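Local coordinates for protein glutamate--cysteine ligase GshA (Methylobacillus flagellatus KT, PDB 3K1T) that probably acts as a ligase that joins glutamate to cysteine, the first step of glutathione synthesis, at residues Pro230-Pro235 and Ala270-Lys275; Val331-His336 and Val341-Ile346; Asn63-Gly68 and Leu195-His200. All blocks are in the same frame, centred on the assembly; numbering follows the deposited sequence.

Contact 1: residues Pro230-Pro235 and Ala270-Lys275; sequences PWLLNP and AEYGVK
Trp231 and Tyr272 reach each other through different first torsions: the indole carries CG anti to the backbone N (chi1 -177°), whereas the phenol has CG anti to the carbonyl carbon (chi1 -72°), and both side chains set out toward the opposing segment. The side chains pass with opposite headings; the six-membered ring of Trp231 and the ring of Tyr272 lie almost parallel, planes at 10°, but are displaced until little overlap remains. Their centroids are 5.8 Å apart, and the nearest atoms meet obliquely, with Trp231 CZ3 3.8 Å from Tyr272 CD2 and Trp231 CE3 at the same distance from Tyr272 CE2. Leu232 supplies what this displaced pair lacks, a group over a ring face: its CD2 methyl sits 4.2 Å from the Tyr272 ring centroid, a CH-pi contact. A branched leucine suits this place because one methyl can settle on the ring while the main chain stays in its 3-10 turn.

The contact itself is apolar, and the polar ends of both aromatics are satisfied beyond it. Tyr272 OH hydrogen-bonds to Asp229 OD2, just ahead of the turn, and Trp231 NE1 to Glu329 OE1; Lys56 makes a cation-pi contact with the indole. Gly273 has positive phi and closes helix 251-272 with a Schellman motif, a backbone shape that glycine adopts easily.

The 3-10 turn at 230-232 lies between helix 210-226 and strand 237-241, and the contact fastens that linker to the C-terminal end of helix 251-272. Pro14 of helix 13-23 touches both Leu232 and Tyr272, while Pro230 and Leu233 rest on helix 210-226.

Contact 2: residues Val331-His336 and Val341-Ile346; sequences VYTFEH and VAEPVI
Thr333 meets the strand 341-346 with both branches of its side chain. Thr333 OG1, anti to the backbone N (chi1 168°), lies 2.8 Å from Ala342 O and donates to it in the carbonyl plane, while CG2 presses on Val341 CG1 at 3.5 Å, a tight carbon pair. Thr333 OG1 also accepts from Glu335 N at 3.3 Å, an ST turn, so threonine suits this bend: one oxygen joins its own turn to the neighbouring strand, while its methyl packs on Val341.

His336 and Val341 cross at a slant, with imidazole NE2 3.5 Å from Val341 CG2 and Val341 CA over one ring face. The ring's rotation is fixed by His336 ND1, which donates to Phe334 O at 3.0 Å; that oxygen lies in the ring plane, although the donor stands above the carbonyl plane. Glu335 runs extended at about a right angle to Pro344, bringing OE2 to 3.5 Å from Pro344 CD; its OE1 is hydrogen-bonded to Tyr358 OH. Glu343 OE2 forms a salt bridge with Arg51 and a hydrogen bond with His361.

The backbone joins through Ala342 N, 2.9 Å from Glu335 O. His336 and Val341 form an antiparallel non-hydrogen-bonded pair, which lies next to the turn of the beta hairpin formed by strands 335-337 and 340-349, part of the large antiparallel sheet.

Contact 3: residues Asn63-Gly68 and Leu195-His200; sequences NLFPGG and LIPPLH. With SO4 (sulfate ion), chain B; SO4 (sulfate ion), chain E.
An Asx turn at the end of strand 57-63 shapes the loop that presses Phe65 against a proline-rich bend, where a cis peptide bond precedes Pro197. Asn63 OD1 accepts from Phe65 N at 2.9 Å, the donor standing above the amide's carbonyl plane. Asn63 ND2 points almost straight (172°) at a sulfate, 3.0 Å from its O3; Gly67 N grips O4 of that ion, and Ser47 and Arg359 also bond it. Replacing Asn63 by alanine removes both amide ends, which would probably leave Phe65 N without its turn-closing acceptor and the sulfate with one donor fewer.

The Phe65 ring reaches across to the bend: CE2 comes 3.6 Å from Pro197 CG, and Leu199 CD1 meets the ring at its edge, 3.8 Å from Phe65 CZ. Proline's rigid ring meets it obliquely, and leucine's branch brings a methyl to its edge. On the far end, His200 ND1 holds a second sulfate, 2.7 Å from its O2, in the imidazole plane. Both ions probably come from the crystallisation liquor.

The contact ties the loop before helix 77-91 to the end of strand 194-196; Leu420 of helix 398-421 packs on Pro197 and Leu199.

In the fold
The touching residues of contacts 2 and 3 are all or nearly all buried, and those of contact 1 largely so, although contact 1 lies farthest from the centre of the chain. Contacts 1 and 2 are neighbours, their centres about 17 Å apart, and they meet where Pro235 packs on Val331; contact 3 lies on the opposite side of the chain's centre. Contacts 2 and 3 share a sheet, since strand 57-63 leads into contact 3 and strand 340-349 carries contact 2, and helix 398-421 packs against both. Their chemistry differs: contact 2 is bonded within a sheet, whereas contact 1 joins a turn to a helix end and contact 3 a loop to the bend after a strand, both through apolar and aromatic side chains.

Contact 1: residues Pro230-Pro235 and Ala270-Lys275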
ATOM      1  N   PRO A 230      -9.187  24.123  17.668  1.00 13.96           N
ATOM      2  CA  PRO A 230      -9.358  23.940  16.222  1.00 13.72           C
ATOM      3  C   PRO A 230      -8.640  24.966  15.367  1.00 13.73           C
ATOM      4  O   PRO A 230      -8.338  24.670  14.209  1.00 13.25           O
ATOM      5  CB  PRO A 230     -10.876  24.043  16.026  1.00 14.84           C
ATOM      6  CG  PRO A 230     -11.371  24.763  17.219  1.00 15.56           C
ATOM      7  CD  PRO A 230     -10.492  24.329  18.332  1.00 14.98           C
ATOM      8  N   TRP A 231      -8.383  26.159  15.925  1.00 13.58           N
ATOM      9  CA  TRP A 231      -7.679  27.227  15.210  1.00 13.25           C
ATOM     10  C   TRP A 231      -6.256  26.816  14.824  1.00 13.96           C
ATOM     11  O   TRP A 231      -5.730  27.284  13.818  1.00 13.23           O
ATOM     12  CB  TRP A 231      -7.687  28.548  16.006  1.00 13.26           C
ATOM     13  CG  TRP A 231      -7.037  29.689  15.252  1.00 12.77           C
ATOM     14  CD1 TRP A 231      -7.613  30.439  14.268  1.00 14.15           C
ATOM     15  CD2 TRP A 231      -5.707  30.191  15.404  1.00 13.53           C
ATOM     16  NE1 TRP A 231      -6.744  31.378  13.807  1.00 13.79           N
ATOM     17  CE2 TRP A 231      -5.550  31.246  14.470  1.00 12.62           C
ATOM     18  CE3 TRP A 231      -4.620  29.840  16.217  1.00 13.96           C
ATOM     19  CZ2 TRP A 231      -4.359  31.946  14.317  1.00 10.95           C
ATOM     20  CZ3 TRP A 231      -3.425  30.530  16.065  1.00 12.46           C
ATOM     21  CH2 TRP A 231      -3.303  31.585  15.148  1.00 13.28           C
ATOM     22  N   LEU A 232      -5.663  25.875  15.561  1.00 13.49           N
ATOM     23  CA  LEU A 232      -4.306  25.411  15.226  1.00 14.32           C
ATOM     24  C   LEU A 232      -4.255  24.648  13.884  1.00 14.24           C
ATOM     25  O   LEU A 232      -3.175  24.486  13.318  1.00 15.13           O
ATOM     26  CB  LEU A 232      -3.731  24.561  16.354  1.00 13.84           C
ATOM     27  CG  LEU A 232      -3.529  25.310  17.687  1.00 16.75           C
ATOM     28  CD1 LEU A 232      -2.851  24.333  18.737  1.00 18.97           C
ATOM     29  CD2 LEU A 232      -2.808  26.649  17.554  1.00 16.44           C
ATOM     30  N   LEU A 233      -5.415  24.192  13.403  1.00 13.60           N
ATOM     31  CA  LEU A 233      -5.526  23.402  12.189  1.00 14.40           C
ATOM     32  C   LEU A 233      -6.292  24.116  11.065  1.00 14.12           C
ATOM     33  O   LEU A 233      -6.407  23.584   9.973  1.00 13.94           O
ATOM     34  CB  LEU A 233      -6.302  22.122  12.508  1.00 14.95           C
ATOM     35  CG  LEU A 233      -5.712  21.099  13.459  1.00 18.33           C
ATOM     36  CD1 LEU A 233      -6.760  20.051  13.837  1.00 20.14           C
ATOM     37  CD2 LEU A 233      -4.493  20.470  12.776  1.00 19.25           C
ATOM     38  N   ASN A 234      -6.882  25.281  11.332  1.00 13.93           N
ATOM     39  CA  ASN A 234      -7.905  25.813  10.440  1.00 13.49           C
ATOM     40  C   ASN A 234      -7.868  27.342  10.335  1.00 13.77           C
ATOM     41  O   ASN A 234      -8.077  28.023  11.325  1.00 15.10           O
ATOM     42  CB  ASN A 234      -9.275  25.347  10.948  1.00 13.20           C
ATOM     43  CG  ASN A 234     -10.398  25.587   9.940  1.00 14.22           C
ATOM     44  OD1 ASN A 234     -10.159  25.993   8.790  1.00 14.35           O
ATOM     45  ND2 ASN A 234     -11.614  25.354  10.375  1.00 14.34           N
ATOM     46  N   PRO A 235      -7.635  27.886   9.126  1.00 13.71           N
ATOM     47  CA  PRO A 235      -7.699  29.363   9.033  1.00 13.91           C
ATOM     48  C   PRO A 235      -9.142  29.874   9.139  1.00 13.29           C
ATOM     49  O   PRO A 235     -10.068  29.231   8.613  1.00 13.44           O
ATOM     50  CB  PRO A 235      -7.136  29.658   7.623  1.00 14.12           C
ATOM     51  CG  PRO A 235      -6.500  28.364   7.153  1.00 14.39           C
ATOM     52  CD  PRO A 235      -7.308  27.277   7.829  1.00 13.38           C
ATOM     53  N   ALA A 270      -2.538  37.207  19.761  1.00 14.19           N
ATOM     54  CA  ALA A 270      -2.300  37.644  21.151  1.00 15.65           C
ATOM     55  C   ALA A 270      -2.281  36.444  22.111  1.00 15.25           C
ATOM     56  O   ALA A 270      -1.360  36.312  22.938  1.00 16.16           O
ATOM     57  CB  ALA A 270      -3.340  38.703  21.587  1.00 14.80           C
ATOM     58  N   GLU A 271      -3.258  35.556  21.963  1.00 15.42           N
ATOM     59  CA  GLU A 271      -3.344  34.355  22.772  1.00 15.59           C
ATOM     60  C   GLU A 271      -2.022  33.554  22.712  1.00 15.64           C
ATOM     61  O   GLU A 271      -1.557  33.054  23.734  1.00 15.19           O
ATOM     62  CB  GLU A 271      -4.497  33.480  22.311  1.00 15.84           C
ATOM     63  CG  GLU A 271      -4.641  32.161  23.094  1.00 18.17           C
ATOM     64  CD  GLU A 271      -5.860  31.331  22.707  1.00 19.00           C
ATOM     65  OE1 GLU A 271      -6.685  31.789  21.889  1.00 18.26           O
ATOM     66  OE2 GLU A 271      -5.993  30.210  23.252  1.00 21.49           O
ATOM     67  N   TYR A 272      -1.450  33.423  21.524  1.00 14.71           N
ATOM     68  CA  TYR A 272      -0.294  32.567  21.328  1.00 14.99           C
ATOM     69  C   TYR A 272       1.057  33.311  21.269  1.00 15.57           C
ATOM     70  O   TYR A 272       2.076  32.689  21.051  1.00 15.60           O
ATOM     71  CB  TYR A 272      -0.529  31.691  20.091  1.00 15.57           C
ATOM     72  CG  TYR A 272      -1.567  30.617  20.345  1.00 14.44           C
ATOM     73  CD1 TYR A 272      -1.291  29.533  21.190  1.00 16.18           C
ATOM     74  CD2 TYR A 272      -2.819  30.680  19.768  1.00 14.87           C
ATOM     75  CE1 TYR A 272      -2.232  28.527  21.432  1.00 14.76           C
ATOM     76  CE2 TYR A 272      -3.756  29.668  19.964  1.00 14.23           C
ATOM     77  CZ  TYR A 272      -3.459  28.602  20.815  1.00 15.22           C
ATOM     78  OH  TYR A 272      -4.405  27.635  21.019  1.00 15.84           O
ATOM     79  N   GLY A 273       1.066  34.622  21.506  1.00 15.29           N
ATOM     80  CA  GLY A 273       2.305  35.408  21.541  1.00 15.86           C
ATOM     81  C   GLY A 273       2.974  35.619  20.200  1.00 16.50           C
ATOM     82  O   GLY A 273       4.203  35.752  20.129  1.00 17.61           O
ATOM     83  N   VAL A 274       2.165  35.623  19.132  1.00 15.84           N
ATOM     84  CA  VAL A 274       2.655  35.765  17.778  1.00 15.55           C
ATOM     85  C   VAL A 274       2.898  37.239  17.462  1.00 16.16           C
ATOM     86  O   VAL A 274       2.018  38.065  17.662  1.00 15.24           O
ATOM     87  CB  VAL A 274       1.613  35.179  16.766  1.00 15.60           C
ATOM     88  CG1 VAL A 274       2.031  35.434  15.341  1.00 16.16           C
ATOM     89  CG2 VAL A 274       1.380  33.670  17.037  1.00 14.52           C
ATOM     90  N   LYS A 275       4.072  37.556  16.940  1.00 17.17           N
ATOM     91  CA  LYS A 275       4.421  38.941  16.637  1.00 17.91           C
ATOM     92  C   LYS A 275       4.333  39.333  15.180  1.00 17.69           C
ATOM     93  O   LYS A 275       4.441  40.502  14.872  1.00 16.38           O
ATOM     94  CB  LYS A 275       5.812  39.268  17.172  1.00 19.36           C
ATOM     95  CG  LYS A 275       5.891  39.102  18.703  1.00 22.98           C
ATOM     96  CD  LYS A 275       4.964  40.075  19.450  1.00 26.61           C
ATOM     97  CE  LYS A 275       4.759  39.606  20.874  1.00 30.03           C
ATOM     98  NZ  LYS A 275       4.031  40.606  21.694  1.00 32.20           N
TER

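Contact 2: residues Val331-His336 and Val341-Ile346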
ATOM      1  N   VAL A 331      -1.779  32.173   6.302  1.00 12.28           N
ATOM      2  CA  VAL A 331      -0.943  31.352   7.216  1.00 12.31           C
ATOM      3  C   VAL A 331       0.488  31.505   6.758  1.00 12.85           C
ATOM      4  O   VAL A 331       0.773  31.440   5.570  1.00 13.98           O
ATOM      5  CB  VAL A 331      -1.371  29.880   7.170  1.00 14.05           C
ATOM      6  CG1 VAL A 331      -0.527  29.021   8.177  1.00 12.53           C
ATOM      7  CG2 VAL A 331      -2.898  29.769   7.470  1.00 14.48           C
ATOM      8  N   TYR A 332       1.389  31.764   7.689  1.00 13.22           N
ATOM      9  CA  TYR A 332       2.816  31.902   7.383  1.00 12.28           C
ATOM     10  C   TYR A 332       3.431  30.534   7.213  1.00 11.95           C
ATOM     11  O   TYR A 332       2.969  29.544   7.826  1.00 12.58           O
ATOM     12  CB  TYR A 332       3.542  32.638   8.522  1.00 12.35           C
ATOM     13  CG  TYR A 332       3.280  34.121   8.507  1.00 12.37           C
ATOM     14  CD1 TYR A 332       4.070  34.971   7.751  1.00 13.89           C
ATOM     15  CD2 TYR A 332       2.241  34.665   9.257  1.00 12.74           C
ATOM     16  CE1 TYR A 332       3.825  36.341   7.708  1.00 14.96           C
ATOM     17  CE2 TYR A 332       1.978  36.039   9.226  1.00 13.13           C
ATOM     18  CZ  TYR A 332       2.770  36.872   8.438  1.00 15.01           C
ATOM     19  OH  TYR A 332       2.534  38.238   8.405  1.00 14.36           O
ATOM     20  N   THR A 333       4.461  30.452   6.369  1.00 11.42           N
ATOM     21  CA  THR A 333       5.380  29.324   6.442  1.00 12.08           C
ATOM     22  C   THR A 333       6.752  29.839   6.877  1.00 12.46           C
ATOM     23  O   THR A 333       7.284  30.772   6.265  1.00 12.62           O
ATOM     24  CB  THR A 333       5.549  28.529   5.135  1.00 12.08           C
ATOM     25  OG1 THR A 333       6.689  27.624   5.269  1.00 13.11           O
ATOM     26  CG2 THR A 333       5.743  29.464   3.890  1.00 11.68           C
ATOM     27  N   PHE A 334       7.325  29.230   7.921  1.00 11.69           N
ATOM     28  CA  PHE A 334       8.678  29.588   8.363  1.00 12.45           C
ATOM     29  C   PHE A 334       9.687  28.500   8.044  1.00 12.43           C
ATOM     30  O   PHE A 334      10.834  28.587   8.459  1.00 13.36           O
ATOM     31  CB  PHE A 334       8.707  29.948   9.853  1.00 13.05           C
ATOM     32  CG  PHE A 334       7.849  31.121  10.176  1.00 12.18           C
ATOM     33  CD1 PHE A 334       8.129  32.356   9.632  1.00 16.15           C
ATOM     34  CD2 PHE A 334       6.714  30.979  10.928  1.00 14.94           C
ATOM     35  CE1 PHE A 334       7.314  33.459   9.894  1.00 18.04           C
ATOM     36  CE2 PHE A 334       5.900  32.070  11.200  1.00 14.08           C
ATOM     37  CZ  PHE A 334       6.206  33.316  10.674  1.00 15.02           C
ATOM     38  N   GLU A 335       9.299  27.501   7.257  1.00 11.24           N
ATOM     39  CA  GLU A 335      10.281  26.510   6.824  1.00 10.86           C
ATOM     40  C   GLU A 335      11.179  27.141   5.744  1.00 11.30           C
ATOM     41  O   GLU A 335      10.676  27.827   4.847  1.00 11.80           O
ATOM     42  CB  GLU A 335       9.590  25.261   6.287  1.00 11.20           C
ATOM     43  CG  GLU A 335       8.741  24.549   7.318  1.00 10.45           C
ATOM     44  CD  GLU A 335       8.318  23.145   6.851  1.00 12.99           C
ATOM     45  OE1 GLU A 335       9.178  22.237   6.840  1.00 13.31           O
ATOM     46  OE2 GLU A 335       7.149  22.974   6.456  1.00 13.21           O
ATOM     47  N   HIS A 336      12.482  26.936   5.859  1.00 11.00           N
ATOM     48  CA  HIS A 336      13.439  27.427   4.896  1.00 11.26           C
ATOM     49  C   HIS A 336      14.453  26.336   4.547  1.00 12.22           C
ATOM     50  O   HIS A 336      14.955  25.606   5.420  1.00 10.33           O
ATOM     51  CB  HIS A 336      14.255  28.585   5.465  1.00 12.70           C
ATOM     52  CG  HIS A 336      13.534  29.887   5.544  1.00 12.34           C
ATOM     53  ND1 HIS A 336      12.532  30.133   6.463  1.00 15.06           N
ATOM     54  CD2 HIS A 336      13.693  31.033   4.834  1.00 15.22           C
ATOM     55  CE1 HIS A 336      12.116  31.386   6.321  1.00 14.96           C
ATOM     56  NE2 HIS A 336      12.789  31.947   5.328  1.00 13.90           N
ATOM     57  N   VAL A 341      12.436  30.153   1.245  1.00 13.41           N
ATOM     58  CA  VAL A 341      11.214  29.680   1.897  1.00 12.66           C
ATOM     59  C   VAL A 341      10.743  28.361   1.225  1.00 13.12           C
ATOM     60  O   VAL A 341      10.858  28.186  -0.009  1.00 13.43           O
ATOM     61  CB  VAL A 341      10.132  30.723   1.826  1.00 13.32           C
ATOM     62  CG1 VAL A 341       8.764  30.147   2.308  1.00 12.03           C
ATOM     63  CG2 VAL A 341      10.572  31.953   2.658  1.00 13.66           C
ATOM     64  N   ALA A 342      10.274  27.426   2.029  1.00 11.71           N
ATOM     65  CA  ALA A 342       9.780  26.144   1.539  1.00 11.65           C
ATOM     66  C   ALA A 342       8.408  25.879   2.136  1.00 12.44           C
ATOM     67  O   ALA A 342       8.126  26.330   3.251  1.00 13.49           O
ATOM     68  CB  ALA A 342      10.747  25.025   1.923  1.00 10.78           C
ATOM     69  N   GLU A 343       7.547  25.138   1.411  1.00 12.10           N
ATOM     70  CA  GLU A 343       6.266  24.728   1.938  1.00 11.95           C
ATOM     71  C   GLU A 343       5.854  23.382   1.339  1.00 11.93           C
ATOM     72  O   GLU A 343       6.048  23.156   0.151  1.00 11.35           O
ATOM     73  CB  GLU A 343       5.179  25.802   1.748  1.00 12.95           C
ATOM     74  CG  GLU A 343       4.985  26.347   0.319  1.00 12.17           C
ATOM     75  CD  GLU A 343       4.133  27.591   0.318  1.00 14.24           C
ATOM     76  OE1 GLU A 343       2.911  27.438   0.573  1.00 15.32           O
ATOM     77  OE2 GLU A 343       4.677  28.711   0.100  1.00 14.60           O
ATOM     78  N   PRO A 344       5.305  22.487   2.168  1.00 11.47           N
ATOM     79  CA  PRO A 344       5.098  21.104   1.721  1.00 12.21           C
ATOM     80  C   PRO A 344       3.781  20.845   0.992  1.00 11.65           C
ATOM     81  O   PRO A 344       2.754  21.508   1.239  1.00 12.41           O
ATOM     82  CB  PRO A 344       5.101  20.300   3.044  1.00 12.09           C
ATOM     83  CG  PRO A 344       4.523  21.298   4.017  1.00 13.00           C
ATOM     84  CD  PRO A 344       5.170  22.608   3.631  1.00 11.90           C
ATOM     85  N   VAL A 345       3.852  19.842   0.117  1.00 12.02           N
ATOM     86  CA  VAL A 345       2.723  19.308  -0.649  0.50 10.82           C
ATOM     87  C   VAL A 345       2.649  17.797  -0.371  1.00 11.18           C
ATOM     88  O   VAL A 345       3.635  17.099  -0.615  1.00 12.21           O
ATOM     89  CB  VAL A 345       2.960  19.485  -2.168  0.50 10.84           C
ATOM     90  CG1 VAL A 345       1.700  19.070  -2.964  0.50 10.87           C
ATOM     91  CG2 VAL A 345       3.397  20.907  -2.504  0.50  7.99           C
ATOM     92  N   ILE A 346       1.519  17.312   0.126  1.00 10.67           N
ATOM     93  CA  ILE A 346       1.336  15.933   0.508  1.00 11.61           C
ATOM     94  C   ILE A 346       0.462  15.234  -0.551  1.00 10.99           C
ATOM     95  O   ILE A 346      -0.638  15.716  -0.861  1.00 12.01           O
ATOM     96  CB  ILE A 346       0.629  15.817   1.898  1.00 11.67           C
ATOM     97  CG1 ILE A 346       1.309  16.684   2.983  1.00 15.33           C
ATOM     98  CG2 ILE A 346       0.489  14.306   2.307  1.00 11.93           C
ATOM     99  CD1 ILE A 346       2.707  16.528   3.104  1.00 15.94           C
TER

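Contact 3: residues Asn63-Gly68 and Leu195-His200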
ATOM      1  N   ASN A  63      -5.981  19.832  -4.198  1.00 13.47           N
ATOM      2  CA  ASN A  63      -6.046  19.635  -5.641  1.00 13.72           C
ATOM      3  C   ASN A  63      -6.462  18.184  -5.935  1.00 13.68           C
ATOM      4  O   ASN A  63      -5.758  17.248  -5.604  1.00 12.91           O
ATOM      5  CB  ASN A  63      -4.683  19.982  -6.218  1.00 13.71           C
ATOM      6  CG  ASN A  63      -4.640  19.946  -7.775  1.00 15.92           C
ATOM      7  OD1 ASN A  63      -5.642  19.688  -8.450  1.00 13.42           O
ATOM      8  ND2 ASN A  63      -3.454  20.193  -8.318  1.00 15.04           N
ATOM      9  N   LEU A  64      -7.597  18.005  -6.585  1.00 13.41           N
ATOM     10  CA  LEU A  64      -8.057  16.656  -6.984  1.00 14.00           C
ATOM     11  C   LEU A  64      -7.525  16.196  -8.340  1.00 13.15           C
ATOM     12  O   LEU A  64      -7.903  15.112  -8.828  1.00 12.49           O
ATOM     13  CB  LEU A  64      -9.584  16.616  -6.983  1.00 15.33           C
ATOM     14  CG  LEU A  64     -10.255  16.864  -5.643  1.00 18.71           C
ATOM     15  CD1 LEU A  64     -11.772  16.845  -5.818  1.00 23.13           C
ATOM     16  CD2 LEU A  64      -9.782  15.860  -4.604  1.00 20.33           C
ATOM     17  N   PHE A  65      -6.627  16.995  -8.912  1.00 13.40           N
ATOM     18  CA  PHE A  65      -5.951  16.717 -10.185  1.00 13.81           C
ATOM     19  C   PHE A  65      -4.440  16.993 -10.084  1.00 13.61           C
ATOM     20  O   PHE A  65      -3.889  17.850 -10.789  1.00 12.63           O
ATOM     21  CB  PHE A  65      -6.591  17.572 -11.306  1.00 14.00           C
ATOM     22  CG  PHE A  65      -8.078  17.707 -11.183  1.00 14.29           C
ATOM     23  CD1 PHE A  65      -8.629  18.698 -10.354  1.00 18.09           C
ATOM     24  CD2 PHE A  65      -8.933  16.865 -11.894  1.00 14.97           C
ATOM     25  CE1 PHE A  65     -10.001  18.846 -10.232  1.00 18.82           C
ATOM     26  CE2 PHE A  65     -10.318  16.993 -11.780  1.00 18.05           C
ATOM     27  CZ  PHE A  65     -10.858  17.971 -10.933  1.00 19.50           C
ATOM     28  N   PRO A  66      -3.743  16.274  -9.185  1.00 14.11           N
ATOM     29  CA  PRO A  66      -2.348  16.628  -8.905  1.00 14.08           C
ATOM     30  C   PRO A  66      -1.456  16.505 -10.127  1.00 13.77           C
ATOM     31  O   PRO A  66      -1.590  15.543 -10.891  1.00 14.29           O
ATOM     32  CB  PRO A  66      -1.925  15.641  -7.782  1.00 14.18           C
ATOM     33  CG  PRO A  66      -3.044  14.708  -7.597  1.00 16.05           C
ATOM     34  CD  PRO A  66      -4.238  15.168  -8.337  1.00 14.94           C
ATOM     35  N   GLY A  67      -0.548  17.454 -10.284  1.00 13.30           N
ATOM     36  CA  GLY A  67       0.284  17.537 -11.469  1.00 14.29           C
ATOM     37  C   GLY A  67       1.781  17.507 -11.256  1.00 13.79           C
ATOM     38  O   GLY A  67       2.529  17.966 -12.105  1.00 14.79           O
ATOM     39  N   GLY A  68       2.218  16.973 -10.109  1.00 13.26           N
ATOM     40  CA  GLY A  68       3.621  16.924  -9.765  1.00 12.98           C
ATOM     41  C   GLY A  68       4.094  15.506  -9.413  1.00 13.44           C
ATOM     42  O   GLY A  68       4.982  15.326  -8.579  1.00 13.52           O
ATOM     43  N   LEU A 195     -16.266   9.360 -15.384  1.00 17.05           N
ATOM     44  CA  LEU A 195     -15.169  10.260 -15.177  1.00 16.47           C
ATOM     45  C   LEU A 195     -14.650  10.104 -13.733  1.00 16.09           C
ATOM     46  O   LEU A 195     -15.446   9.850 -12.806  1.00 14.27           O
ATOM     47  CB  LEU A 195     -15.585  11.709 -15.405  1.00 17.36           C
ATOM     48  CG  LEU A 195     -16.026  12.127 -16.821  1.00 18.35           C
ATOM     49  CD1 LEU A 195     -16.526  13.571 -16.760  1.00 18.63           C
ATOM     50  CD2 LEU A 195     -14.885  12.013 -17.838  1.00 18.70           C
ATOM     51  N   ILE A 196     -13.337  10.253 -13.578  1.00 14.54           N
ATOM     52  CA  ILE A 196     -12.670  10.192 -12.282  1.00 15.16           C
ATOM     53  C   ILE A 196     -11.841  11.458 -12.111  1.00 15.54           C
ATOM     54  O   ILE A 196     -10.906  11.697 -12.866  1.00 16.45           O
ATOM     55  CB  ILE A 196     -11.737   8.968 -12.156  1.00 15.91           C
ATOM     56  CG1 ILE A 196     -12.506   7.659 -12.414  1.00 16.94           C
ATOM     57  CG2 ILE A 196     -11.020   8.993 -10.754  1.00 13.95           C
ATOM     58  CD1 ILE A 196     -11.645   6.442 -12.767  1.00 19.25           C
ATOM     59  N   PRO A 197     -12.186  12.314 -11.148  1.00 17.03           N
ATOM     60  CA  PRO A 197     -13.350  12.302 -10.278  1.00 18.45           C
ATOM     61  C   PRO A 197     -14.639  12.502 -11.091  1.00 18.78           C
ATOM     62  O   PRO A 197     -14.577  13.013 -12.205  1.00 17.19           O
ATOM     63  CB  PRO A 197     -13.109  13.508  -9.362  1.00 18.45           C
ATOM     64  CG  PRO A 197     -12.182  14.370 -10.073  1.00 18.69           C
ATOM     65  CD  PRO A 197     -11.355  13.524 -10.953  1.00 16.56           C
ATOM     66  N   PRO A 198     -15.806  12.106 -10.537  1.00 20.88           N
ATOM     67  CA  PRO A 198     -16.981  12.161 -11.375  1.00 21.60           C
ATOM     68  C   PRO A 198     -17.627  13.552 -11.397  1.00 23.46           C
ATOM     69  O   PRO A 198     -18.622  13.776 -10.714  1.00 24.41           O
ATOM     70  CB  PRO A 198     -17.902  11.108 -10.752  1.00 22.51           C
ATOM     71  CG  PRO A 198     -17.543  11.117  -9.303  1.00 22.11           C
ATOM     72  CD  PRO A 198     -16.033  11.325  -9.304  1.00 21.94           C
ATOM     73  N   LEU A 199     -17.107  14.440 -12.234  1.00 23.98           N
ATOM     74  CA  LEU A 199     -17.616  15.798 -12.320  1.00 24.67           C
ATOM     75  C   LEU A 199     -18.815  15.844 -13.278  1.00 26.29           C
ATOM     76  O   LEU A 199     -18.869  15.108 -14.277  1.00 26.04           O
ATOM     77  CB  LEU A 199     -16.531  16.745 -12.816  1.00 23.79           C
ATOM     78  CG  LEU A 199     -15.159  16.654 -12.131  1.00 22.22           C
ATOM     79  CD1 LEU A 199     -14.211  17.662 -12.783  1.00 19.93           C
ATOM     80  CD2 LEU A 199     -15.256  16.910 -10.612  1.00 22.32           C
ATOM     81  N   HIS A 200     -19.729  16.759 -12.974  1.00 27.72           N
ATOM     82  CA  HIS A 200     -20.920  17.068 -13.790  1.00 28.89           C
ATOM     83  C   HIS A 200     -20.990  18.568 -14.107  1.00 27.76           C
ATOM     84  O   HIS A 200     -20.490  19.380 -13.310  1.00 25.90           O
ATOM     85  CB  HIS A 200     -22.169  16.711 -12.984  1.00 30.11           C
ATOM     86  CG  HIS A 200     -22.174  15.293 -12.518  1.00 35.00           C
ATOM     87  ND1 HIS A 200     -22.489  14.237 -13.352  1.00 40.85           N
ATOM     88  CD2 HIS A 200     -21.879  14.749 -11.315  1.00 39.62           C
ATOM     89  CE1 HIS A 200     -22.381  13.101 -12.680  1.00 41.03           C
ATOM     90  NE2 HIS A 200     -22.011  13.384 -11.442  1.00 41.60           N
TER
HETATM   91  S   SO4 B 432       0.055  19.926  -7.425  1.00 21.90           S
HETATM   92  O1  SO4 B 432       1.402  20.408  -7.224  1.00 27.96           O
HETATM   93  O2  SO4 B 432       0.158  18.652  -6.784  1.00 25.53           O
HETATM   94  O3  SO4 B 432      -0.927  20.746  -6.753  1.00 23.72           O
HETATM   95  O4  SO4 B 432      -0.252  19.798  -8.868  1.00 22.65           O
HETATM   96  S   SO4 E 435     -22.726  13.522 -17.100  0.50 41.38           S
HETATM   97  O1  SO4 E 435     -21.724  12.575 -16.615  0.50 41.16           O
HETATM   98  O2  SO4 E 435     -23.228  14.306 -15.964  0.50 40.63           O
HETATM   99  O3  SO4 E 435     -22.160  14.440 -18.078  0.50 34.14           O
HETATM  100  O4  SO4 E 435     -23.833  12.755 -17.650  0.50 39.84           O